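Side-chain contacts in exopolysaccharide biosynthesis protein (Pantoea stewartii subsp. stewartii DC283, PDB 6TGF), which is probably a hydrolase that modifies the exopolysaccharide glycan of the bacterial biofilm, built on a parallel beta-helix fold like that of bacteriophage tailspikes: residues E54-Y57 with A58-P61; D113-K117 with D118-L122; G499-W502 with L503-E507. All coordinates share one frame; numbering follows the deposited sequence.

Interaction 1: residues E54-Y57 with A58-P61; sequences ENVY and AMPP
Met59 folds back along Val56 just past the end of helix 53-57, the two side chains lying side by side and pointing the same way. The closest apolar meeting is between their ends, Met59 CE to Val56 CG1, at 3.8 Å. CG of Met59 stands beside its own backbone N (chi1 -46°), and the bend at chi3 (-61°) turns the methyl back toward the valine. Nearer the backbone, Met59 CG lies by the carbonyl oxygens of Asn55 and Val56. Backbone bonds hold this side together: Met59 N reaches Val56 O at 3.3 Å, coming from above the carbonyl plane, while the bond from Ala58 N to Glu54 O is weak. Ala58 is buried in the turn, its CB beside Glu54 O. Phe112 of helix 109-117 packs on Met59 and closes the tight side.

The looser side belongs to Tyr57, which is exposed; its ring leads away from the turn to meet Trp64 edge-to-face. Glu54 is partly exposed, its OE1 bonded to Thr52 OG1. Asn55, by contrast, is buried and turned away from the following residues, its amide satisfied by Arg180 O and Thr52 N. The i to i+3 bond from Met59 N to Val56 O carries the chain out of the short helix. The arrangement is a short turn between two helices, 53-57 and 61-66, with Pro60 at the N-cap of the second, within the head-binding family region.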
# COMPACT_ATOMS: atom_id res chain seq x y z
N GLU B 54 -53.42 4.77 -24.11
CA GLU B 54 -52.27 4.49 -23.20
C GLU B 54 -52.74 4.48 -21.74
O GLU B 54 -52.14 3.74 -20.95
CB GLU B 54 -51.16 5.53 -23.39
CG GLU B 54 -50.31 5.31 -24.63
CD GLU B 54 -50.90 5.84 -25.93
OE1 GLU B 54 -51.69 6.81 -25.88
OE2 GLU B 54 -50.56 5.29 -27.00
N ASN B 55 -53.76 5.28 -21.40
CA ASN B 55 -54.34 5.37 -20.03
C ASN B 55 -55.13 4.09 -19.71
O ASN B 55 -55.18 3.73 -18.52
CB ASN B 55 -55.22 6.61 -19.86
CG ASN B 55 -54.41 7.89 -19.81
OD1 ASN B 55 -54.33 8.61 -20.80
ND2 ASN B 55 -53.80 8.17 -18.68
N VAL B 56 -55.71 3.44 -20.72
CA VAL B 56 -56.46 2.15 -20.58
C VAL B 56 -55.45 1.01 -20.42
O VAL B 56 -55.63 0.19 -19.50
CB VAL B 56 -57.39 1.91 -21.79
CG1 VAL B 56 -58.15 0.59 -21.67
CG2 VAL B 56 -58.37 3.05 -21.99
N TYR B 57 -54.43 0.97 -21.29
CA TYR B 57 -53.31 -0.00 -21.25
C TYR B 57 -52.55 0.13 -19.92
O TYR B 57 -52.04 -0.89 -19.42
CB TYR B 57 -52.35 0.21 -22.43
CG TYR B 57 -52.88 -0.23 -23.77
CD1 TYR B 57 -53.07 -1.57 -24.06
CD2 TYR B 57 -53.16 0.69 -24.77
CE1 TYR B 57 -53.55 -1.98 -25.30
CE2 TYR B 57 -53.63 0.30 -26.01
CZ TYR B 57 -53.83 -1.04 -26.28
OH TYR B 57 -54.29 -1.44 -27.50
N ALA B 58 -52.48 1.35 -19.37
CA ALA B 58 -51.71 1.69 -18.15
C ALA B 58 -52.43 1.20 -16.89
O ALA B 58 -51.76 1.11 -15.85
CB ALA B 58 -51.45 3.17 -18.08
N MET B 59 -53.73 0.91 -16.95
CA MET B 59 -54.52 0.38 -15.80
C MET B 59 -54.12 -1.08 -15.57
O MET B 59 -53.62 -1.73 -16.49
CB MET B 59 -56.03 0.44 -16.04
CG MET B 59 -56.53 1.76 -16.60
SD MET B 59 -58.34 1.84 -16.75
CE MET B 59 -58.65 0.50 -17.89
N PRO B 60 -54.33 -1.64 -14.36
CA PRO B 60 -54.15 -3.08 -14.15
C PRO B 60 -55.10 -3.88 -15.03
O PRO B 60 -56.25 -3.47 -15.23
CB PRO B 60 -54.48 -3.30 -12.66
CG PRO B 60 -54.36 -1.92 -12.03
CD PRO B 60 -54.71 -0.94 -13.13
N PRO B 61 -54.68 -5.04 -15.60
CA PRO B 61 -55.53 -5.82 -16.50
C PRO B 61 -56.90 -6.21 -15.91
O PRO B 61 -57.85 -6.31 -16.67
CB PRO B 61 -54.71 -7.09 -16.78
CG PRO B 61 -53.28 -6.68 -16.53
CD PRO B 61 -53.35 -5.66 -15.42

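Interaction 2: residues D113-K117 with D118-L122; sequences DQFVK and DNAAL. With EDO (1,2-ethanediol), chain X; EDO (1,2-ethanediol), chain C.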
# COMPACT_ATOMS: atom_id res chain seq x y z
N ASP B 113 -62.73 -1.11 -24.75
CA ASP B 113 -62.33 -1.78 -26.02
C ASP B 113 -62.54 -0.81 -27.19
O ASP B 113 -61.58 -0.60 -27.95
CB ASP B 113 -63.09 -3.10 -26.22
CG ASP B 113 -62.72 -4.18 -25.22
OD1 ASP B 113 -61.56 -4.18 -24.74
OD2 ASP B 113 -63.58 -5.03 -24.93
N GLN B 114 -63.74 -0.22 -27.29
CA GLN B 114 -64.13 0.73 -28.37
C GLN B 114 -63.15 1.92 -28.38
O GLN B 114 -62.69 2.29 -29.49
CB GLN B 114 -65.56 1.23 -28.16
CG GLN B 114 -66.19 1.84 -29.40
CD GLN B 114 -66.45 0.83 -30.49
OE1 GLN B 114 -66.61 -0.36 -30.24
NE2 GLN B 114 -66.51 1.31 -31.73
N PHE B 115 -62.84 2.47 -27.21
CA PHE B 115 -61.94 3.63 -27.00
C PHE B 115 -60.55 3.31 -27.57
O PHE B 115 -60.01 4.12 -28.35
CB PHE B 115 -61.86 3.99 -25.51
CG PHE B 115 -61.15 5.28 -25.19
CD1 PHE B 115 -61.75 6.50 -25.44
CD2 PHE B 115 -59.88 5.27 -24.63
CE1 PHE B 115 -61.09 7.69 -25.14
CE2 PHE B 115 -59.23 6.46 -24.33
CZ PHE B 115 -59.83 7.66 -24.59
N VAL B 116 -60.00 2.15 -27.20
CA VAL B 116 -58.67 1.65 -27.66
C VAL B 116 -58.75 1.32 -29.15
O VAL B 116 -57.85 1.75 -29.89
CB VAL B 116 -58.23 0.42 -26.83
CG1 VAL B 116 -57.05 -0.30 -27.45
CG2 VAL B 116 -57.92 0.82 -25.39
N LYS B 117 -59.79 0.59 -29.57
CA LYS B 117 -60.01 0.13 -30.98
C LYS B 117 -60.04 1.34 -31.92
O LYS B 117 -59.46 1.23 -33.03
CB LYS B 117 -61.33 -0.65 -31.10
CG LYS B 117 -61.24 -1.92 -31.93
CD LYS B 117 -62.55 -2.64 -32.12
CE LYS B 117 -63.14 -3.16 -30.83
NZ LYS B 117 -64.16 -4.21 -31.09
N ASP B 118 -60.68 2.44 -31.50
CA ASP B 118 -60.87 3.68 -32.30
C ASP B 118 -59.66 4.61 -32.15
O ASP B 118 -59.70 5.70 -32.74
CB ASP B 118 -62.15 4.41 -31.88
CG ASP B 118 -63.43 3.67 -32.23
OD1 ASP B 118 -63.36 2.74 -33.05
OD2 ASP B 118 -64.48 4.03 -31.68
N ASN B 119 -58.63 4.21 -31.40
CA ASN B 119 -57.47 5.08 -31.06
C ASN B 119 -58.01 6.45 -30.63
O ASN B 119 -57.51 7.48 -31.12
CB ASN B 119 -56.48 5.17 -32.23
CG ASN B 119 -55.21 5.92 -31.87
OD1 ASN B 119 -54.60 5.66 -30.83
ND2 ASN B 119 -54.80 6.84 -32.73
N ALA B 120 -59.03 6.44 -29.76
CA ALA B 120 -59.82 7.62 -29.36
C ALA B 120 -59.08 8.40 -28.27
O ALA B 120 -58.12 7.85 -27.70
CB ALA B 120 -61.19 7.19 -28.89
N ALA B 121 -59.51 9.63 -28.00
CA ALA B 121 -58.99 10.50 -26.92
C ALA B 121 -60.14 11.33 -26.33
O ALA B 121 -61.07 11.68 -27.08
CB ALA B 121 -57.89 11.39 -27.44
N LEU B 122 -60.07 11.62 -25.03
CA LEU B 122 -60.95 12.59 -24.33
C LEU B 122 -60.19 13.92 -24.20
O LEU B 122 -59.22 13.96 -23.43
CB LEU B 122 -61.34 12.03 -22.96
CG LEU B 122 -62.21 10.77 -22.97
CD1 LEU B 122 -62.49 10.29 -21.56
CD2 LEU B 122 -63.51 11.00 -23.72
C1 EDO X . -64.99 5.38 -28.26
O1 EDO X . -64.92 5.76 -29.62
C2 EDO X . -66.39 5.20 -27.78
O2 EDO X . -66.51 5.19 -26.37
C1 EDO C . -59.65 -6.95 -22.68
O1 EDO C . -59.39 -6.44 -23.97
C2 EDO C . -58.46 -7.59 -22.05
O2 EDO C . -57.35 -6.73 -21.91
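Phe115 swings its ring over the end of helix 109-117 to meet Ala120, CD1 lying 3.6 Å from Ala120 CB. Its extended first torsion (chi1 -171°, CG opposite the backbone N) carries the ring past the last turn, where Ala120 O sits over one face, displaced toward the rim. Farther on, Phe115 CE1 approaches Leu122 CG obliquely at 3.9 Å, and Leu91 of strand 89-92 also packs against the ring. The backbone turns at the same place: Ala120 N bonds to Phe115 O at 2.9 Å, nearly straight on to the carbonyl, and Asn119 N bonds to Val116 O at 3.0 Å from above the carbonyl plane. With Asn119 at positive phi, these two bonds make a Schellman motif, and Phe115-Ala120 is the apolar pairing that commonly goes with it.

On another flank, Gln114 bends at chi2 and brings its amide across the Asp118 carboxylate, the two planes 79° apart. Asp118 CG stands beside its own backbone N (chi1 -68°), which puts the carboxylate near Gln114. Asp118 N gives its hydrogen to Gln114 O at 2.8 Å.

The helix end thus rests on backbone bonds and apolar packing of Phe115, while the side-chain bond from Gln114 NE2 to Asp118 OD2 is long and weak at 3.4 Å, and OD2 has a nearer partner, 2.7 Å away, in O1 of an ethanediol probably from the crystallisation liquor.

Interaction 3: residues G499-W502 with L503-E507; sequences GDRW and LSAWE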
# COMPACT_ATOMS: atom_id res chain seq x y z
N GLY B 499 20.43 11.64 -24.77
CA GLY B 499 19.33 12.60 -25.05
C GLY B 499 19.42 13.84 -24.19
O GLY B 499 20.45 14.03 -23.51
N ASP B 500 18.37 14.66 -24.20
CA ASP B 500 18.29 15.97 -23.49
C ASP B 500 18.08 15.74 -22.00
O ASP B 500 17.11 15.03 -21.64
CB ASP B 500 17.17 16.85 -24.05
CG ASP B 500 17.39 17.31 -25.48
OD1 ASP B 500 18.47 17.02 -26.04
OD2 ASP B 500 16.47 17.95 -26.03
N ARG B 501 18.94 16.33 -21.16
CA ARG B 501 18.79 16.37 -19.68
C ARG B 501 17.84 17.52 -19.33
O ARG B 501 18.17 18.67 -19.67
CB ARG B 501 20.15 16.56 -19.01
CG ARG B 501 20.14 16.35 -17.50
CD ARG B 501 21.47 16.72 -16.88
NE ARG B 501 21.79 18.13 -17.11
CZ ARG B 501 22.97 18.60 -17.48
NH1 ARG B 501 24.00 17.80 -17.69
NH2 ARG B 501 23.13 19.91 -17.65
N TRP B 502 16.71 17.21 -18.68
CA TRP B 502 15.65 18.20 -18.33
C TRP B 502 16.15 19.11 -17.20
O TRP B 502 16.13 20.34 -17.39
CB TRP B 502 14.35 17.48 -17.96
CG TRP B 502 13.29 18.42 -17.46
CD1 TRP B 502 12.90 19.59 -18.04
CD2 TRP B 502 12.50 18.28 -16.26
NE1 TRP B 502 11.91 20.18 -17.29
CE2 TRP B 502 11.65 19.40 -16.20
CE3 TRP B 502 12.43 17.32 -15.25
CZ2 TRP B 502 10.74 19.59 -15.16
CZ3 TRP B 502 11.52 17.50 -14.22
CH2 TRP B 502 10.70 18.62 -14.18
N LEU B 503 16.57 18.52 -16.08
CA LEU B 503 17.05 19.24 -14.86
C LEU B 503 18.56 19.48 -14.95
O LEU B 503 19.17 19.01 -15.94
CB LEU B 503 16.68 18.42 -13.62
CG LEU B 503 15.20 18.12 -13.43
CD1 LEU B 503 14.97 17.27 -12.20
CD2 LEU B 503 14.38 19.41 -13.35
N SER B 504 19.13 20.18 -13.97
CA SER B 504 20.57 20.54 -13.90
C SER B 504 21.41 19.29 -13.62
O SER B 504 20.85 18.30 -13.09
CB SER B 504 20.83 21.61 -12.87
OG SER B 504 20.87 21.06 -11.56
N ALA B 505 22.70 19.34 -13.97
CA ALA B 505 23.69 18.26 -13.74
C ALA B 505 23.76 17.90 -12.25
O ALA B 505 24.02 16.73 -11.94
CB ALA B 505 25.04 18.70 -14.26
N TRP B 506 23.51 18.88 -11.37
CA TRP B 506 23.62 18.75 -9.90
C TRP B 506 22.51 17.85 -9.34
O TRP B 506 22.71 17.27 -8.26
CB TRP B 506 23.60 20.13 -9.23
CG TRP B 506 24.80 20.96 -9.56
CD1 TRP B 506 26.09 20.72 -9.16
CD2 TRP B 506 24.84 22.15 -10.36
NE1 TRP B 506 26.92 21.69 -9.65
CE2 TRP B 506 26.19 22.58 -10.39
CE3 TRP B 506 23.88 22.90 -11.05
CZ2 TRP B 506 26.59 23.72 -11.09
CZ3 TRP B 506 24.28 24.03 -11.73
CH2 TRP B 506 25.62 24.43 -11.75
N GLU B 507 21.38 17.74 -10.05
CA GLU B 507 20.21 16.93 -9.62
C GLU B 507 20.39 15.46 -10.01
O GLU B 507 19.62 14.62 -9.51
CB GLU B 507 18.91 17.48 -10.23
CG GLU B 507 18.64 18.93 -9.88
CD GLU B 507 18.46 19.24 -8.40
OE1 GLU B 507 18.27 20.43 -8.07
OE2 GLU B 507 18.52 18.30 -7.58
O HOH W 1 20.44 21.31 -17.78
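Leu503 lays its branch over the face of the Trp502 indole, so that neighbouring side chains run side by side and point the same way. Its CD2 stands 3.5 Å from the centroid of the six-membered ring and 14° off the normal, a CH-pi contact. Leu503 CG also lies by the ring, 3.4 Å from Trp502 CE3. Two torsions set this up: Trp502 sends its CG opposite the backbone N (chi1 174°), whereas Leu503 keeps its CG beside the backbone N (chi1 -58°). The rings of Trp502 and His410 also meet, and Trp502 NE1 makes a weak bond to Asp409.

Arg501 takes a different course: it runs extended through its first two torsions and bends at chi3, which brings the guanidinium alongside Leu503 O and Ala505. NE bonds to Leu503 O at 3.0 Å. This bond lies in the carbonyl plane and close to the guanidinium plane, so the oxygen meets the edge of the group. Over one guanidinium face stands Ala505 N, with Ala505 CB 3.7 Å from Arg501 NH1. A water accepts from Arg501 NH2 at 3.0 Å and donates to Leu503 O at 3.2 Å, bridging the two residues and giving that oxygen a second donor.

Beyond the arginine the chain makes a short 3-10 turn, with Glu507 N bonded to Ser504 O at 3.1 Å. Trp506 and Glu507 face a neighbouring subunit: Trp506 meets Arg659 and Tyr551 of that subunit, and Glu507 forms a salt bridge with its Arg651. The whole is a surface loop between strands 493-494 and 511-514, of the kind that projects from the coils of a tailspike-like parallel beta-helix, with its far end at the subunit interface.

In the fold
From the N terminus the three contacts follow in series, neither nesting nor crossing, and each closes a local turn. Interaction 1 links helix 53-57 to helix 61-66; interaction 2 passes from helix 109-117 into strand 121-124, which pairs in an antiparallel sheet with strands 48-51 and 89-92. These two contacts touch through side chains, Val56 against Phe115 and Val116, and Tyr57 against Val116, so the two helix ends pack together in the head-binding family region. Interaction 3 lies on the opposite side of the chain's centre, its centre about 76 Å from that of interaction 1, in a loop by the beta-helix that reaches a neighbouring subunit.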